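Local coordinates for CRISPR-associated protein CasA/Cse1 (Thermus thermophilus, PDB 4AN8), which is the CasA (Cse1) subunit of the type I-E Cascade ribonucleoprotein complex, which probably takes part in CRISPR-based defence against viruses and plasmids, at residues Pro20-Gly24 and Gly25-Glu29; Ala62-His65 and Arg66-Gly70. All coordinates share one frame; numbering follows the deposited sequence.

Interaction 1 of 2, residues Pro20-Gly24 and Gly25-Glu29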
# COMPACT_ATOMS: atom_id res chain seq x y z
N PRO A 20 16.91 -5.20 0.10
CA PRO A 20 17.54 -4.28 1.05
C PRO A 20 16.91 -4.35 2.43
O PRO A 20 15.74 -3.98 2.59
CB PRO A 20 17.28 -2.89 0.43
CG PRO A 20 16.31 -3.12 -0.72
CD PRO A 20 15.86 -4.54 -0.69
N VAL A 21 17.67 -4.81 3.43
CA VAL A 21 17.16 -4.88 4.80
C VAL A 21 18.05 -4.11 5.78
O VAL A 21 19.26 -4.05 5.62
CB VAL A 21 17.04 -6.37 5.28
CG1 VAL A 21 15.93 -7.11 4.54
CG2 VAL A 21 18.37 -7.08 5.10
N LEU A 22 17.45 -3.55 6.82
CA LEU A 22 18.21 -2.86 7.85
C LEU A 22 18.77 -3.87 8.84
O LEU A 22 18.03 -4.68 9.41
CB LEU A 22 17.32 -1.83 8.54
CG LEU A 22 17.93 -0.64 9.28
CD1 LEU A 22 18.89 0.14 8.41
CD2 LEU A 22 16.80 0.26 9.77
N LYS A 23 20.08 -3.85 9.03
CA LYS A 23 20.72 -4.76 9.97
C LYS A 23 21.78 -4.02 10.77
O LYS A 23 22.71 -3.47 10.19
CB LYS A 23 21.36 -5.92 9.24
CG LYS A 23 21.98 -6.94 10.18
CD LYS A 23 22.51 -8.14 9.44
CE LYS A 23 22.82 -9.27 10.43
NZ LYS A 23 23.77 -10.28 9.85
N GLY A 24 21.64 -4.01 12.09
CA GLY A 24 22.56 -3.27 12.94
C GLY A 24 22.71 -1.83 12.49
O GLY A 24 23.81 -1.29 12.51
N GLY A 25 21.62 -1.22 12.05
CA GLY A 25 21.64 0.18 11.65
C GLY A 25 22.14 0.48 10.25
O GLY A 25 22.13 1.64 9.82
N ARG A 26 22.58 -0.54 9.51
CA ARG A 26 23.02 -0.32 8.13
C ARG A 26 22.24 -1.18 7.12
O ARG A 26 21.74 -2.27 7.44
CB ARG A 26 24.53 -0.52 7.98
CG ARG A 26 25.02 -1.91 8.33
CD ARG A 26 26.52 -2.02 8.07
NE ARG A 26 26.88 -1.69 6.68
CZ ARG A 26 27.19 -2.58 5.75
NH1 ARG A 26 27.20 -3.88 6.04
NH2 ARG A 26 27.49 -2.18 4.52
N VAL A 27 22.13 -0.66 5.89
CA VAL A 27 21.41 -1.38 4.84
C VAL A 27 22.29 -2.39 4.13
O VAL A 27 23.31 -2.05 3.55
CB VAL A 27 20.77 -0.41 3.85
CG1 VAL A 27 20.14 -1.16 2.68
CG2 VAL A 27 19.72 0.43 4.57
N VAL A 28 21.90 -3.65 4.19
CA VAL A 28 22.62 -4.68 3.46
C VAL A 28 21.63 -5.34 2.51
O VAL A 28 20.44 -5.09 2.60
CB VAL A 28 23.25 -5.75 4.39
CG1 VAL A 28 24.35 -5.13 5.21
CG2 VAL A 28 22.21 -6.33 5.32
N GLU A 29 22.11 -6.16 1.60
CA GLU A 29 21.21 -6.84 0.68
C GLU A 29 21.38 -8.34 0.81
O GLU A 29 22.50 -8.86 0.91
CB GLU A 29 21.37 -6.33 -0.76
CG GLU A 29 20.94 -4.87 -0.92
CD GLU A 29 20.94 -4.36 -2.37
OE1 GLU A 29 21.22 -5.16 -3.29
OE2 GLU A 29 20.67 -3.17 -2.59
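Val-21 and Val-28 face each other across a tight beta hairpin at the protein surface, where strand 19-23 turns back into strand 26-30 and every contact is local. The two valines form a hydrogen-bonded antiparallel pair: Val-21 N reaches Val-28 O at 2.9 Å with the donor nearly in line with the C=O, and Val-28 N returns a bond to Val-21 O at 3.0 Å. Their side chains cross at a slant, Val-21 CG2 to Val-28 CG2 at 3.9 Å; chi1, near -68° in both, sets CG1 anti to the carbonyl carbon and leaves CG2 between the backbone N and that carbon. Beside them, on the same face, Lys-23 CB lies 4.0 Å from Val-28 CG2.

Lys-23 and Arg-26 close the last rung, and between them Gly-24 and Gly-25 take the two central positions of a type I' turn, common in two-residue hairpin loops; both glycines have the positive phi that this turn requires. Lys-23 N gives a straight bond to Arg-26 O, whereas Arg-26 N approaches Lys-23 O from above the carbonyl plane, 59° out of it. Arg-26 CG lies beyond Lys-23 O, almost in line with its C=O bond, 3.4 Å away.

On the other face, the two branches of Val-27 divide the apolar contacts. CG1, anti to the backbone N (chi1 174°), meets Pro-20 CB at 4.0 Å, while CG2 touches Leu-22 CD1, a methyl that also rests against the backbone of Gly-25 and Arg-26. Pro-20 pairs with Glu-29 without hydrogen bonds, and its CA makes a CH...O contact with Val-28 O. On its other edge strand 19-23 bonds through Pro-20 and Leu-22 to Glu-46, Ala-43 and Arg-44, which makes it the middle strand of a three-stranded antiparallel sheet.

Interaction 2 of 2, residues Ala62-His65 and Arg66-Gly70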
# COMPACT_ATOMS: atom_id res chain seq x y z
N ALA A 62 4.38 -14.99 -0.28
CA ALA A 62 4.00 -16.01 -1.23
C ALA A 62 4.83 -17.25 -0.96
O ALA A 62 4.29 -18.34 -0.80
CB ALA A 62 4.23 -15.53 -2.68
N VAL A 63 6.15 -17.08 -0.87
CA VAL A 63 7.02 -18.20 -0.60
C VAL A 63 6.67 -18.90 0.73
O VAL A 63 6.58 -20.12 0.78
CB VAL A 63 8.51 -17.81 -0.61
CG1 VAL A 63 9.34 -18.99 -0.20
CG2 VAL A 63 8.93 -17.34 -2.02
N LEU A 64 6.47 -18.12 1.79
CA LEU A 64 6.13 -18.69 3.10
C LEU A 64 4.85 -19.50 3.09
O LEU A 64 4.82 -20.62 3.60
CB LEU A 64 6.00 -17.60 4.17
CG LEU A 64 7.33 -17.03 4.68
CD1 LEU A 64 7.16 -15.70 5.42
CD2 LEU A 64 8.07 -18.10 5.53
N HIS A 65 3.79 -18.93 2.52
CA HIS A 65 2.51 -19.62 2.47
C HIS A 65 2.62 -20.97 1.76
O HIS A 65 1.99 -21.94 2.17
CB HIS A 65 1.46 -18.77 1.77
CG HIS A 65 0.89 -17.69 2.63
ND1 HIS A 65 0.58 -17.89 3.96
CD2 HIS A 65 0.58 -16.40 2.35
CE1 HIS A 65 0.06 -16.77 4.46
NE2 HIS A 65 0.04 -15.86 3.50
N ARG A 66 3.38 -21.04 0.68
CA ARG A 66 3.46 -22.26 -0.08
C ARG A 66 4.39 -23.24 0.63
O ARG A 66 4.05 -24.40 0.80
CB ARG A 66 3.93 -21.98 -1.51
CG ARG A 66 3.00 -21.05 -2.26
CD ARG A 66 1.60 -21.65 -2.33
NE ARG A 66 1.56 -22.81 -3.21
CZ ARG A 66 0.46 -23.49 -3.48
NH1 ARG A 66 -0.70 -23.12 -2.93
NH2 ARG A 66 0.50 -24.54 -4.30
N ALA A 67 5.55 -22.76 1.05
CA ALA A 67 6.52 -23.63 1.72
C ALA A 67 5.98 -24.22 3.01
O ALA A 67 6.26 -25.36 3.31
CB ALA A 67 7.81 -22.90 1.97
N LEU A 68 5.19 -23.45 3.75
CA LEU A 68 4.64 -23.92 5.03
C LEU A 68 3.22 -24.45 4.86
O LEU A 68 2.61 -24.94 5.81
CB LEU A 68 4.66 -22.80 6.08
CG LEU A 68 6.05 -22.18 6.30
CD1 LEU A 68 5.99 -20.98 7.23
CD2 LEU A 68 7.01 -23.22 6.83
N SER A 69 2.68 -24.32 3.66
CA SER A 69 1.35 -24.83 3.39
C SER A 69 0.36 -24.33 4.45
O SER A 69 -0.49 -25.07 4.92
CB SER A 69 1.41 -26.35 3.37
OG SER A 69 0.31 -26.86 2.65
N GLY A 70 0.48 -23.06 4.81
CA GLY A 70 -0.28 -22.45 5.90
C GLY A 70 0.12 -20.99 6.04
O GLY A 70 0.55 -20.38 5.06
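A Schellman motif ends helix 50-67, and His-65 fastens the chain that leaves it from two points. Ser-69, with positive phi, is the C-prime residue: Gly-70 N turns back to His-65 O at 3.2 Å, in the carbonyl plane and on a lone pair, while the inner bond from Ser-69 N to Arg-66 O is weak. The imidazole supplies the second grip. With CG anti to the carbonyl carbon (chi1 -78°), the ring brings His-65 ND1 within 2.7 Å of Gly-70 O, which lies at the ring edge close to its plane; this bond defines ND1 as a donor and fixes the rotation of the ring. The same oxygen also receives a CH...O contact from His-65 CA. One helical turn apart, Leu-64 and Leu-68 lie side by side, CD2 to CD1 at 3.9 Å, and Leu-68 N bonds to Leu-64 O at 2.9 Å. Arg-66 CG sits 3.3 Å from Ala-62 O, and the chain, bent at chi2 and chi3, carries the guanidinium to a salt bridge with Glu-220 and hydrogen bonds to Tyr-210 and Pro-212. Tyr-210 also stacks on the His-65 ring, helix 241-245 touches His-65 and Arg-66, and the leucines pack on helix 88-98.

Both are local contacts, one where a chain reverses and one where it leaves a helix, and their chemistry differs. Interaction 1 is a surface contact, held by paired backbone bonds and apolar side chains of valine, leucine and proline, with a glycine pair making the turn. Interaction 2 is partly buried, and there a side chain joins the backbone in closing the helix end. They share no element: one joins the two strands of a hairpin, the other the last turn of helix 50-67 to its exit. The centres of interactions 1 and 2 lie about 25 Å apart. Helix 32-37, which follows the hairpin in the chain, packs against Val-63 and Leu-64 of interaction 2.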